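Long-range contacts in tyrocidine synthetase 3 (PDB 2JGP), which probably forms a peptide bond in tyrocidine antibiotic assembly, pairing a peptidyl carrier domain with a condensation domain in a nonribosomal peptide synthetase: residues A[298-303]-A[483-488]; A[429-434]-A[461-466]; A[239-244]-A[442-447]. One frame throughout, in Å; residues are numbered along the deposited sequence.

How the contacts relate
Followed from the N terminus, the chain first supplies 239-244, at the end of helix 227-241, then 298-303, which leads into strand 303-309. Contact 3 closes when 442-447 reaches 239-244. Contact 2 closes the shortest loop, from 429-434 to 461-466, and lies wholly inside the loop that contact 1 closes between 298-303 and 483-488. Contact 3 crosses both. Contact 1 lies at the end of the four-stranded sheet and contact 2 within it; they touch, their centres about 12 Å apart. Contact 3 stands about 36 Å from contact 2, centre to centre, where the chain has left strand 430-435 for strand 447-451 of the five-stranded sheet before returning for strand 465-471.

Contact 1 (A[298-303]-A[483-488])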
ATOM      1  N   THR A 298     -18.714 -12.243 -16.598  1.00 60.92           N
ATOM      2  CA  THR A 298     -18.628 -12.029 -15.159  1.00 61.43           C
ATOM      3  C   THR A 298     -17.169 -12.203 -14.771  1.00 61.69           C
ATOM      4  O   THR A 298     -16.470 -13.027 -15.353  1.00 61.49           O
ATOM      5  CB  THR A 298     -19.487 -13.039 -14.377  1.00 61.58           C
ATOM      6  OG1 THR A 298     -18.872 -14.332 -14.409  1.00 62.60           O
ATOM      7  CG2 THR A 298     -20.889 -13.142 -14.968  1.00 61.82           C
ATOM      8  N   GLN A 299     -16.698 -11.441 -13.792  1.00 62.00           N
ATOM      9  CA  GLN A 299     -15.293 -11.527 -13.429  1.00 62.25           C
ATOM     10  C   GLN A 299     -14.935 -12.928 -12.934  1.00 61.53           C
ATOM     11  O   GLN A 299     -15.709 -13.580 -12.236  1.00 61.89           O
ATOM     12  CB  GLN A 299     -14.891 -10.471 -12.400  1.00 62.70           C
ATOM     13  CG  GLN A 299     -13.416 -10.562 -12.038  1.00 64.17           C
ATOM     14  CD  GLN A 299     -12.776  -9.225 -11.736  1.00 66.27           C
ATOM     15  OE1 GLN A 299     -13.456  -8.230 -11.471  1.00 68.24           O
ATOM     16  NE2 GLN A 299     -11.450  -9.196 -11.783  1.00 68.04           N
ATOM     17  N   SER A 300     -13.768 -13.381 -13.375  1.00 60.96           N
ATOM     18  CA  SER A 300     -13.199 -14.656 -13.003  1.00 60.20           C
ATOM     19  C   SER A 300     -12.008 -14.350 -12.115  1.00 59.69           C
ATOM     20  O   SER A 300     -11.194 -13.491 -12.445  1.00 59.49           O
ATOM     21  CB  SER A 300     -12.750 -15.398 -14.264  1.00 60.16           C
ATOM     22  OG  SER A 300     -12.155 -16.643 -13.961  1.00 59.56           O
ATOM     23  N   PHE A 301     -11.915 -15.036 -10.982  1.00 58.92           N
ATOM     24  CA  PHE A 301     -10.846 -14.777 -10.024  1.00 58.59           C
ATOM     25  C   PHE A 301      -9.747 -15.838 -10.037  1.00 57.83           C
ATOM     26  O   PHE A 301      -8.751 -15.698  -9.333  1.00 57.26           O
ATOM     27  CB  PHE A 301     -11.447 -14.628  -8.631  1.00 58.86           C
ATOM     28  CG  PHE A 301     -12.351 -13.439  -8.507  1.00 59.91           C
ATOM     29  CD1 PHE A 301     -13.726 -13.592  -8.456  1.00 61.27           C
ATOM     30  CD2 PHE A 301     -11.819 -12.155  -8.471  1.00 61.24           C
ATOM     31  CE1 PHE A 301     -14.562 -12.486  -8.351  1.00 61.94           C
ATOM     32  CE2 PHE A 301     -12.648 -11.045  -8.362  1.00 62.04           C
ATOM     33  CZ  PHE A 301     -14.022 -11.212  -8.305  1.00 61.59           C
ATOM     34  N   ALA A 302      -9.927 -16.887 -10.840  1.00 56.93           N
ATOM     35  CA  ALA A 302      -8.907 -17.911 -10.998  1.00 56.69           C
ATOM     36  C   ALA A 302      -7.626 -17.255 -11.499  1.00 56.69           C
ATOM     37  O   ALA A 302      -7.647 -16.469 -12.450  1.00 55.58           O
ATOM     38  CB  ALA A 302      -9.372 -18.993 -11.967  1.00 56.64           C
ATOM     39  N   GLY A 303      -6.518 -17.563 -10.835  1.00 57.05           N
ATOM     40  CA  GLY A 303      -5.246 -16.939 -11.149  1.00 57.31           C
ATOM     41  C   GLY A 303      -4.108 -17.929 -11.217  1.00 57.98           C
ATOM     42  O   GLY A 303      -4.225 -19.082 -10.781  1.00 57.37           O
ATOM     43  N   SER A 483      -5.028 -13.458 -14.599  1.00 55.09           N
ATOM     44  CA  SER A 483      -6.287 -14.175 -14.735  1.00 54.80           C
ATOM     45  C   SER A 483      -6.127 -15.360 -15.680  1.00 53.84           C
ATOM     46  O   SER A 483      -5.771 -15.182 -16.840  1.00 53.41           O
ATOM     47  CB  SER A 483      -7.366 -13.241 -15.289  1.00 54.84           C
ATOM     48  OG  SER A 483      -7.561 -12.132 -14.436  1.00 57.24           O
ATOM     49  N   THR A 484      -6.411 -16.560 -15.180  1.00 53.22           N
ATOM     50  CA  THR A 484      -6.338 -17.783 -15.981  1.00 53.33           C
ATOM     51  C   THR A 484      -7.348 -17.768 -17.141  1.00 52.66           C
ATOM     52  O   THR A 484      -7.145 -18.421 -18.166  1.00 52.34           O
ATOM     53  CB  THR A 484      -6.590 -19.022 -15.085  1.00 53.32           C
ATOM     54  OG1 THR A 484      -5.658 -19.004 -13.993  1.00 55.94           O
ATOM     55  CG2 THR A 484      -6.423 -20.311 -15.868  1.00 54.95           C
ATOM     56  N   SER A 485      -8.432 -17.019 -16.970  1.00 52.04           N
ATOM     57  CA  SER A 485      -9.477 -16.926 -17.983  1.00 51.93           C
ATOM     58  C   SER A 485      -9.090 -16.042 -19.177  1.00 52.13           C
ATOM     59  O   SER A 485      -9.788 -16.048 -20.188  1.00 51.92           O
ATOM     60  CB  SER A 485     -10.758 -16.386 -17.350  1.00 51.62           C
ATOM     61  OG  SER A 485     -10.550 -15.070 -16.881  1.00 50.85           O
ATOM     62  N   LEU A 486      -7.995 -15.299 -19.058  1.00 52.49           N
ATOM     63  CA  LEU A 486      -7.585 -14.324 -20.078  1.00 52.86           C
ATOM     64  C   LEU A 486      -6.255 -14.639 -20.773  1.00 53.26           C
ATOM     65  O   LEU A 486      -6.130 -14.428 -21.985  1.00 52.92           O
ATOM     66  CB  LEU A 486      -7.495 -12.935 -19.451  1.00 52.86           C
ATOM     67  CG  LEU A 486      -8.763 -12.351 -18.823  1.00 52.73           C
ATOM     68  CD1 LEU A 486      -8.464 -10.938 -18.301  1.00 53.00           C
ATOM     69  CD2 LEU A 486      -9.916 -12.333 -19.812  1.00 52.57           C
ATOM     70  N   PHE A 487      -5.266 -15.120 -20.019  1.00 53.77           N
ATOM     71  CA  PHE A 487      -3.907 -15.295 -20.551  1.00 54.75           C
ATOM     72  C   PHE A 487      -3.347 -16.691 -20.311  1.00 55.52           C
ATOM     73  O   PHE A 487      -3.619 -17.316 -19.281  1.00 55.64           O
ATOM     74  CB  PHE A 487      -2.939 -14.274 -19.940  1.00 54.77           C
ATOM     75  CG  PHE A 487      -3.455 -12.861 -19.946  1.00 55.23           C
ATOM     76  CD1 PHE A 487      -3.499 -12.129 -21.124  1.00 55.47           C
ATOM     77  CD2 PHE A 487      -3.885 -12.260 -18.769  1.00 55.60           C
ATOM     78  CE1 PHE A 487      -3.968 -10.822 -21.127  1.00 54.99           C
ATOM     79  CE2 PHE A 487      -4.357 -10.958 -18.766  1.00 55.56           C
ATOM     80  CZ  PHE A 487      -4.395 -10.238 -19.948  1.00 55.30           C
ATOM     81  N   THR A 488      -2.564 -17.167 -21.277  1.00 56.42           N
ATOM     82  CA  THR A 488      -1.809 -18.402 -21.128  1.00 56.97           C
ATOM     83  C   THR A 488      -0.494 -18.084 -20.414  1.00 57.54           C
ATOM     84  O   THR A 488      -0.053 -16.928 -20.379  1.00 57.24           O
ATOM     85  CB  THR A 488      -1.493 -19.048 -22.495  1.00 57.02           C
ATOM     86  OG1 THR A 488      -0.614 -18.198 -23.246  1.00 57.53           O
ATOM     87  CG2 THR A 488      -2.765 -19.284 -23.298  1.00 57.01           C
TER
HETATM   88  O   HOH W   1      -9.508 -16.089 -14.281  1.00 43.87           O
HETATM   89  O   HOH W   2     -11.569 -12.519 -15.775  1.00 55.56           O
HETATM   90  O   HOH W   3      -9.136 -11.923 -12.494  1.00 61.49           O
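Thr484 N donates to Ala302 O across 3.0 Å, the one direct hydrogen bond between the segments. It is nearly straight (165° at the hydrogen), yet the donor stands above the carbonyl plane, 41° out of it. The same oxygen takes a second proton from a water 2.6 Å away, and this water also accepts from Ser485 N at 3.0 Å and bonds Ser300 OG at 2.7 Å, tying both backbones and one hydroxyl together. Ser300 OG lies opposite its own backbone N (chi1 179°), a turn that carries it to the water. The methylene CB of Ser300, meanwhile, packs on Ser485 OG at 3.4 Å, and that hydroxyl meets another water at 3.0 Å. Thr484 OG1 rests 3.4 Å from Gly303 C.

Behind this shell Ser483 holds the turn: its carbonyl accepts from both Leu486 N and Phe487 N, while its OG is bonded to Asp464 O. Gly303 and Ser483 form an antiparallel non-hydrogen-bonded pair, CA to CA 4.6 Å, where strands 303-309 and 476-483 run side by side. Strand 465-471 lies on the other side of 476-483, and beyond the turn Thr488 OG1 caps Thr491 N, starting helix 489-508.

Contact 2 (A[429-434]-A[461-466]); sequences DTVFTF and AKFDLT
With CG1 of Val431 trans to N (chi1 165°), CG2 is left beside that N and set over one face of the Phe463 ring. The CH-pi geometry is clear: CG2 is 3.6 Å from the ring centroid and 19° off the normal, displaced toward the CD1-CE1 side, while Lys462 CG lies over the opposite face.

Beside this packing the backbones pair as parallel strands, Thr430 with Leu465 and Val431 with Thr466. Val431 N donates to Leu465 O at 3.3 Å and 156°, in the carbonyl plane. Thr430 OG1 approaches the same oxygen to 3.0 Å, and Tyr337 OH also bonds this hydroxyl. Before the strands begin, Asp464 N makes a weak bond to Asp429 O.

The two aspartates bring OD1 atoms within 4.4 Å of each other. One water donates to both, at 2.7 Å to Asp429 OD1 and 3.1 Å to Asp464 OD1. Asn425 N also bonds Asp429 OD1, and salt bridges to Arg424 and Arg295 respectively probably offset the like charges. Helix 329-345 packs on the sheet face of Thr430, Phe432 and Leu465, strand 350-356 is bonded to Thr430 and Phe432 through Gly353, and strand 476-483 flanks 465-471.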
ATOM      1  N   ASP A 429      -7.540  -2.009 -14.355  1.00 57.72           N
ATOM      2  CA  ASP A 429      -7.608  -3.468 -14.470  1.00 57.42           C
ATOM      3  C   ASP A 429      -6.257  -4.140 -14.275  1.00 57.37           C
ATOM      4  O   ASP A 429      -6.126  -5.349 -14.448  1.00 56.75           O
ATOM      5  CB  ASP A 429      -8.201  -3.838 -15.821  1.00 57.66           C
ATOM      6  CG  ASP A 429      -9.674  -3.553 -15.882  1.00 57.69           C
ATOM      7  OD1 ASP A 429     -10.401  -4.085 -15.015  1.00 58.51           O
ATOM      8  OD2 ASP A 429     -10.101  -2.784 -16.762  1.00 57.32           O
ATOM      9  N   THR A 430      -5.256  -3.351 -13.906  1.00 57.53           N
ATOM     10  CA  THR A 430      -3.964  -3.883 -13.537  1.00 57.84           C
ATOM     11  C   THR A 430      -3.416  -3.127 -12.333  1.00 58.01           C
ATOM     12  O   THR A 430      -3.764  -1.970 -12.112  1.00 57.69           O
ATOM     13  CB  THR A 430      -2.964  -3.814 -14.710  1.00 58.07           C
ATOM     14  OG1 THR A 430      -1.732  -4.416 -14.313  1.00 59.86           O
ATOM     15  CG2 THR A 430      -2.709  -2.372 -15.130  1.00 57.92           C
ATOM     16  N   VAL A 431      -2.570  -3.809 -11.566  1.00 58.16           N
ATOM     17  CA  VAL A 431      -1.935  -3.249 -10.384  1.00 58.76           C
ATOM     18  C   VAL A 431      -0.424  -3.427 -10.497  1.00 59.16           C
ATOM     19  O   VAL A 431       0.048  -4.434 -11.029  1.00 58.69           O
ATOM     20  CB  VAL A 431      -2.456  -3.937  -9.091  1.00 58.70           C
ATOM     21  CG1 VAL A 431      -1.560  -3.632  -7.900  1.00 59.11           C
ATOM     22  CG2 VAL A 431      -3.894  -3.512  -8.814  1.00 58.94           C
ATOM     23  N   PHE A 432       0.319  -2.436 -10.004  1.00 60.09           N
ATOM     24  CA  PHE A 432       1.779  -2.484  -9.957  1.00 61.01           C
ATOM     25  C   PHE A 432       2.231  -2.363  -8.510  1.00 61.86           C
ATOM     26  O   PHE A 432       1.750  -1.484  -7.795  1.00 61.11           O
ATOM     27  CB  PHE A 432       2.366  -1.338 -10.786  1.00 61.23           C
ATOM     28  CG  PHE A 432       3.849  -1.179 -10.633  1.00 61.93           C
ATOM     29  CD1 PHE A 432       4.718  -1.929 -11.407  1.00 62.44           C
ATOM     30  CD2 PHE A 432       4.375  -0.289  -9.707  1.00 62.67           C
ATOM     31  CE1 PHE A 432       6.088  -1.796 -11.265  1.00 62.40           C
ATOM     32  CE2 PHE A 432       5.751  -0.148  -9.560  1.00 62.69           C
ATOM     33  CZ  PHE A 432       6.605  -0.903 -10.337  1.00 62.37           C
ATOM     34  N   THR A 433       3.130  -3.248  -8.076  1.00 63.21           N
ATOM     35  CA  THR A 433       3.752  -3.137  -6.742  1.00 64.88           C
ATOM     36  C   THR A 433       5.262  -3.341  -6.803  1.00 66.40           C
ATOM     37  O   THR A 433       5.767  -4.011  -7.697  1.00 65.83           O
ATOM     38  CB  THR A 433       3.171  -4.146  -5.719  1.00 64.86           C
ATOM     39  OG1 THR A 433       3.602  -5.478  -6.035  1.00 65.00           O
ATOM     40  CG2 THR A 433       1.648  -4.091  -5.696  1.00 65.46           C
ATOM     41  N   PHE A 434       5.975  -2.753  -5.844  1.00 68.70           N
ATOM     42  CA  PHE A 434       7.428  -2.928  -5.730  1.00 70.55           C
ATOM     43  C   PHE A 434       7.793  -3.134  -4.258  1.00 72.29           C
ATOM     44  O   PHE A 434       7.379  -2.354  -3.403  1.00 72.67           O
ATOM     45  CB  PHE A 434       8.166  -1.723  -6.329  1.00 70.75           C
ATOM     46  CG  PHE A 434       9.657  -1.741  -6.099  1.00 71.00           C
ATOM     47  CD1 PHE A 434      10.441  -2.755  -6.630  1.00 70.97           C
ATOM     48  CD2 PHE A 434      10.273  -0.749  -5.342  1.00 71.59           C
ATOM     49  CE1 PHE A 434      11.810  -2.787  -6.414  1.00 71.28           C
ATOM     50  CE2 PHE A 434      11.647  -0.771  -5.124  1.00 71.58           C
ATOM     51  CZ  PHE A 434      12.417  -1.792  -5.662  1.00 71.19           C
ATOM     52  N   ALA A 461      -6.779 -14.052  -8.461  1.00 69.06           N
ATOM     53  CA  ALA A 461      -6.399 -12.821  -9.152  1.00 67.82           C
ATOM     54  C   ALA A 461      -7.572 -11.845  -9.206  1.00 66.72           C
ATOM     55  O   ALA A 461      -8.513 -12.050  -9.967  1.00 66.03           O
ATOM     56  CB  ALA A 461      -5.901 -13.141 -10.557  1.00 67.79           C
ATOM     57  N   LYS A 462      -7.514 -10.784  -8.399  1.00 65.55           N
ATOM     58  CA  LYS A 462      -8.582  -9.775  -8.392  1.00 64.85           C
ATOM     59  C   LYS A 462      -8.614  -8.958  -9.690  1.00 63.55           C
ATOM     60  O   LYS A 462      -9.684  -8.546 -10.138  1.00 63.93           O
ATOM     61  CB  LYS A 462      -8.442  -8.831  -7.194  1.00 65.20           C
ATOM     62  CG  LYS A 462      -9.668  -7.940  -6.964  1.00 66.34           C
ATOM     63  CD  LYS A 462      -9.378  -6.816  -5.967  1.00 68.09           C
ATOM     64  CE  LYS A 462     -10.390  -5.678  -6.094  1.00 68.77           C
ATOM     65  NZ  LYS A 462      -9.922  -4.432  -5.412  1.00 69.73           N
ATOM     66  N   PHE A 463      -7.447  -8.747 -10.292  1.00 61.76           N
ATOM     67  CA  PHE A 463      -7.321  -7.917 -11.492  1.00 60.60           C
ATOM     68  C   PHE A 463      -6.866  -8.753 -12.676  1.00 59.85           C
ATOM     69  O   PHE A 463      -6.417  -9.880 -12.488  1.00 59.16           O
ATOM     70  CB  PHE A 463      -6.327  -6.793 -11.226  1.00 60.43           C
ATOM     71  CG  PHE A 463      -6.699  -5.940 -10.057  1.00 60.00           C
ATOM     72  CD1 PHE A 463      -6.153  -6.179  -8.805  1.00 60.51           C
ATOM     73  CD2 PHE A 463      -7.615  -4.910 -10.203  1.00 59.90           C
ATOM     74  CE1 PHE A 463      -6.505  -5.395  -7.715  1.00 60.04           C
ATOM     75  CE2 PHE A 463      -7.979  -4.124  -9.119  1.00 60.48           C
ATOM     76  CZ  PHE A 463      -7.420  -4.367  -7.872  1.00 60.30           C
ATOM     77  N   ASP A 464      -6.982  -8.205 -13.890  1.00 59.12           N
ATOM     78  CA  ASP A 464      -6.529  -8.908 -15.099  1.00 58.64           C
ATOM     79  C   ASP A 464      -5.128  -9.423 -14.880  1.00 58.42           C
ATOM     80  O   ASP A 464      -4.812 -10.571 -15.194  1.00 57.77           O
ATOM     81  CB  ASP A 464      -6.516  -7.988 -16.317  1.00 58.77           C
ATOM     82  CG  ASP A 464      -7.892  -7.690 -16.836  1.00 58.76           C
ATOM     83  OD1 ASP A 464      -8.878  -8.081 -16.183  1.00 59.13           O
ATOM     84  OD2 ASP A 464      -7.982  -7.061 -17.906  1.00 59.90           O
ATOM     85  N   LEU A 465      -4.284  -8.552 -14.342  1.00 58.35           N
ATOM     86  CA  LEU A 465      -2.982  -8.972 -13.874  1.00 58.80           C
ATOM     87  C   LEU A 465      -2.404  -7.999 -12.850  1.00 58.47           C
ATOM     88  O   LEU A 465      -2.721  -6.806 -12.855  1.00 57.98           O
ATOM     89  CB  LEU A 465      -2.022  -9.191 -15.053  1.00 59.43           C
ATOM     90  CG  LEU A 465      -1.388  -7.989 -15.752  1.00 60.48           C
ATOM     91  CD1 LEU A 465      -0.097  -7.630 -15.073  1.00 62.14           C
ATOM     92  CD2 LEU A 465      -1.121  -8.308 -17.222  1.00 61.54           C
ATOM     93  N   THR A 466      -1.597  -8.543 -11.944  1.00 58.35           N
ATOM     94  CA  THR A 466      -0.871  -7.755 -10.963  1.00 58.57           C
ATOM     95  C   THR A 466       0.611  -7.954 -11.228  1.00 59.04           C
ATOM     96  O   THR A 466       1.100  -9.087 -11.210  1.00 58.36           O
ATOM     97  CB  THR A 466      -1.195  -8.204  -9.532  1.00 58.75           C
ATOM     98  OG1 THR A 466      -2.577  -7.950  -9.259  1.00 58.16           O
ATOM     99  CG2 THR A 466      -0.329  -7.466  -8.521  1.00 58.63           C
TER
HETATM  100  O   HOH W   4      -9.552  -6.335 -13.760  1.00 42.60           O

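Contact 3 (A[239-244]-A[442-447])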
ATOM      1  N   GLN A 239       9.040 -11.868  19.369  1.00 64.50           N
ATOM      2  CA  GLN A 239       9.621 -11.123  20.490  1.00 64.45           C
ATOM      3  C   GLN A 239       8.942 -11.472  21.818  1.00 64.56           C
ATOM      4  O   GLN A 239       9.619 -11.735  22.815  1.00 64.23           O
ATOM      5  CB  GLN A 239       9.532  -9.612  20.238  1.00 64.34           C
ATOM      6  CG  GLN A 239      10.521  -9.093  19.204  1.00 64.75           C
ATOM      7  CD  GLN A 239      10.263  -7.646  18.822  1.00 65.45           C
ATOM      8  OE1 GLN A 239       9.300  -7.343  18.118  1.00 67.46           O
ATOM      9  NE2 GLN A 239      11.123  -6.746  19.284  1.00 67.00           N
ATOM     10  N   LEU A 240       7.609 -11.475  21.821  1.00 64.74           N
ATOM     11  CA  LEU A 240       6.833 -11.798  23.027  1.00 65.07           C
ATOM     12  C   LEU A 240       7.069 -13.227  23.516  1.00 65.48           C
ATOM     13  O   LEU A 240       7.159 -13.459  24.724  1.00 65.50           O
ATOM     14  CB  LEU A 240       5.337 -11.569  22.795  1.00 64.93           C
ATOM     15  CG  LEU A 240       4.909 -10.100  22.710  1.00 64.83           C
ATOM     16  CD1 LEU A 240       3.496  -9.989  22.136  1.00 64.31           C
ATOM     17  CD2 LEU A 240       5.013  -9.408  24.067  1.00 63.34           C
ATOM     18  N   TYR A 241       7.175 -14.174  22.583  1.00 65.94           N
ATOM     19  CA  TYR A 241       7.507 -15.562  22.921  1.00 66.46           C
ATOM     20  C   TYR A 241       8.856 -15.651  23.647  1.00 67.02           C
ATOM     21  O   TYR A 241       9.026 -16.474  24.548  1.00 67.19           O
ATOM     22  CB  TYR A 241       7.529 -16.439  21.664  1.00 66.28           C
ATOM     23  CG  TYR A 241       7.711 -17.922  21.943  1.00 66.02           C
ATOM     24  CD1 TYR A 241       6.613 -18.779  22.020  1.00 65.87           C
ATOM     25  CD2 TYR A 241       8.983 -18.468  22.128  1.00 66.08           C
ATOM     26  CE1 TYR A 241       6.776 -20.139  22.276  1.00 65.93           C
ATOM     27  CE2 TYR A 241       9.154 -19.821  22.385  1.00 65.95           C
ATOM     28  CZ  TYR A 241       8.047 -20.653  22.456  1.00 65.78           C
ATOM     29  OH  TYR A 241       8.215 -21.999  22.707  1.00 65.35           O
ATOM     30  N   GLN A 242       9.804 -14.805  23.247  1.00 67.78           N
ATOM     31  CA  GLN A 242      11.118 -14.733  23.895  1.00 68.41           C
ATOM     32  C   GLN A 242      11.088 -13.941  25.208  1.00 68.64           C
ATOM     33  O   GLN A 242      12.086 -13.902  25.928  1.00 68.53           O
ATOM     34  CB  GLN A 242      12.142 -14.090  22.955  1.00 68.77           C
ATOM     35  CG  GLN A 242      12.385 -14.850  21.653  1.00 69.80           C
ATOM     36  CD  GLN A 242      13.170 -14.025  20.642  1.00 71.16           C
ATOM     37  OE1 GLN A 242      13.965 -13.160  21.014  1.00 73.34           O
ATOM     38  NE2 GLN A 242      12.955 -14.294  19.361  1.00 71.06           N
ATOM     39  N   GLY A 243       9.958 -13.302  25.505  1.00 69.01           N
ATOM     40  CA  GLY A 243       9.786 -12.546  26.743  1.00 69.29           C
ATOM     41  C   GLY A 243      10.243 -11.099  26.657  1.00 69.57           C
ATOM     42  O   GLY A 243      10.443 -10.449  27.684  1.00 69.63           O
ATOM     43  N   ASP A 244      10.396 -10.586  25.437  1.00 69.80           N
ATOM     44  CA  ASP A 244      10.832  -9.203  25.232  1.00 69.89           C
ATOM     45  C   ASP A 244       9.718  -8.223  25.569  1.00 69.63           C
ATOM     46  O   ASP A 244       8.541  -8.567  25.515  1.00 69.45           O
ATOM     47  CB  ASP A 244      11.293  -8.981  23.786  1.00 70.06           C
ATOM     48  CG  ASP A 244      12.589  -9.712  23.461  1.00 70.87           C
ATOM     49  OD1 ASP A 244      13.306 -10.120  24.396  1.00 71.93           O
ATOM     50  OD2 ASP A 244      12.895  -9.871  22.261  1.00 73.04           O
ATOM     51  N   MET A 442      13.446 -16.237  10.282  1.00 86.42           N
ATOM     52  CA  MET A 442      13.833 -15.214  11.267  1.00 86.15           C
ATOM     53  C   MET A 442      14.267 -15.803  12.615  1.00 85.75           C
ATOM     54  O   MET A 442      14.892 -15.112  13.421  1.00 85.80           O
ATOM     55  CB  MET A 442      12.710 -14.186  11.456  1.00 86.22           C
ATOM     56  CG  MET A 442      11.451 -14.700  12.140  1.00 86.45           C
ATOM     57  SD  MET A 442      10.116 -13.488  12.059  1.00 86.77           S
ATOM     58  CE  MET A 442       9.730 -13.518  10.309  1.00 86.82           C
ATOM     59  N   THR A 443      13.915 -17.068  12.853  1.00 85.22           N
ATOM     60  CA  THR A 443      14.463 -17.880  13.955  1.00 84.74           C
ATOM     61  C   THR A 443      14.013 -17.502  15.373  1.00 84.20           C
ATOM     62  O   THR A 443      13.656 -16.357  15.659  1.00 84.12           O
ATOM     63  CB  THR A 443      16.023 -17.934  13.933  1.00 84.78           C
ATOM     64  OG1 THR A 443      16.571 -16.681  14.366  1.00 84.77           O
ATOM     65  CG2 THR A 443      16.540 -18.274  12.538  1.00 84.87           C
ATOM     66  N   LEU A 444      14.050 -18.509  16.245  1.00 83.50           N
ATOM     67  CA  LEU A 444      13.775 -18.375  17.674  1.00 82.92           C
ATOM     68  C   LEU A 444      14.948 -18.990  18.445  1.00 82.36           C
ATOM     69  O   LEU A 444      15.803 -19.642  17.840  1.00 82.33           O
ATOM     70  CB  LEU A 444      12.468 -19.092  18.024  1.00 82.93           C
ATOM     71  CG  LEU A 444      11.228 -18.209  18.179  1.00 82.93           C
ATOM     72  CD1 LEU A 444      10.933 -17.469  16.890  1.00 83.11           C
ATOM     73  CD2 LEU A 444      10.032 -19.049  18.605  1.00 82.94           C
ATOM     74  N   PRO A 445      15.006 -18.779  19.775  1.00 81.63           N
ATOM     75  CA  PRO A 445      16.087 -19.377  20.569  1.00 81.16           C
ATOM     76  C   PRO A 445      16.270 -20.887  20.364  1.00 80.59           C
ATOM     77  O   PRO A 445      17.399 -21.347  20.186  1.00 80.58           O
ATOM     78  CB  PRO A 445      15.672 -19.079  22.023  1.00 81.19           C
ATOM     79  CG  PRO A 445      14.258 -18.596  21.955  1.00 81.39           C
ATOM     80  CD  PRO A 445      14.114 -17.963  20.618  1.00 81.61           C
ATOM     81  N   GLU A 446      15.169 -21.637  20.382  1.00 79.86           N
ATOM     82  CA  GLU A 446      15.214 -23.098  20.286  1.00 79.28           C
ATOM     83  C   GLU A 446      14.525 -23.642  19.028  1.00 78.68           C
ATOM     84  O   GLU A 446      14.379 -24.858  18.884  1.00 78.51           O
ATOM     85  CB  GLU A 446      14.561 -23.716  21.530  1.00 79.31           C
ATOM     86  CG  GLU A 446      15.235 -23.351  22.857  1.00 79.45           C
ATOM     87  CD  GLU A 446      16.437 -24.224  23.192  1.00 79.53           C
ATOM     88  OE1 GLU A 446      16.929 -24.957  22.308  1.00 79.66           O
ATOM     89  OE2 GLU A 446      16.893 -24.175  24.354  1.00 79.73           O
ATOM     90  N   CYS A 447      14.113 -22.755  18.121  1.00 77.97           N
ATOM     91  CA  CYS A 447      13.344 -23.155  16.937  1.00 77.44           C
ATOM     92  C   CYS A 447      13.772 -22.422  15.667  1.00 76.95           C
ATOM     93  O   CYS A 447      14.489 -21.422  15.723  1.00 76.89           O
ATOM     94  CB  CYS A 447      11.851 -22.911  17.175  1.00 77.41           C
ATOM     95  SG  CYS A 447      11.110 -23.961  18.437  1.00 77.40           S
TER
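A Schellman motif ends helix 227-241, and the last residues before its glycine, Tyr241 and Gln242, pack against Leu444 and Pro445 in the loop that leads into strand 447-451. Two backbone bonds define the motif: Gly243 N to Leu240 O at 2.9 Å and Asp244 N to Gln239 O at 3.0 Å. Gly243 adopts a positive phi of 88°, turning the chain away from the helix.

The junction itself is van der Waals packing and buries 191 Å², both sides summed. Tyr241 CD2 meets Leu444 CD2 at 3.7 Å, and CE2 lies 4.0 Å from the same methyl. The two side chains cross at about a right angle, with the methyl set obliquely to the ring. Tyr241 CG sits beside its own carbonyl carbon (chi1 -173°), the rotation that brings CD2 and CE2 up to Leu444 CD2. At the far end of the ring, Glu132 N donates a hydrogen bond to Tyr241 OH, which holds the phenol end in place.

The second pairing lies nearer the surface. Gln242 CG touches Pro445 CD at 3.7 Å, and its chain then extends past the proline ring, with NE2 still 4.0 Å from Pro445 CD; aliphatic carbons do most of the touching here. The backbones stay well apart, 7.6 Å between Gln242 CA and Pro445 CA, and the closest approaches are between side chains. Within the loop, Leu444 N bonds Cys447 O at 3.0 Å, a backbone bond that links the two ends of the 444-447 bend.

Around it, Met442 and Leu444 extend the packing to Val238 of helix 227-241 and to Leu449 of strand 447-451. Tyr241 also rests on Arg135 and Val136 of helix 133-146. The loop runs on into strand 447-451, an outermost strand of the five-stranded sheet, antiparallel to strand 123-129.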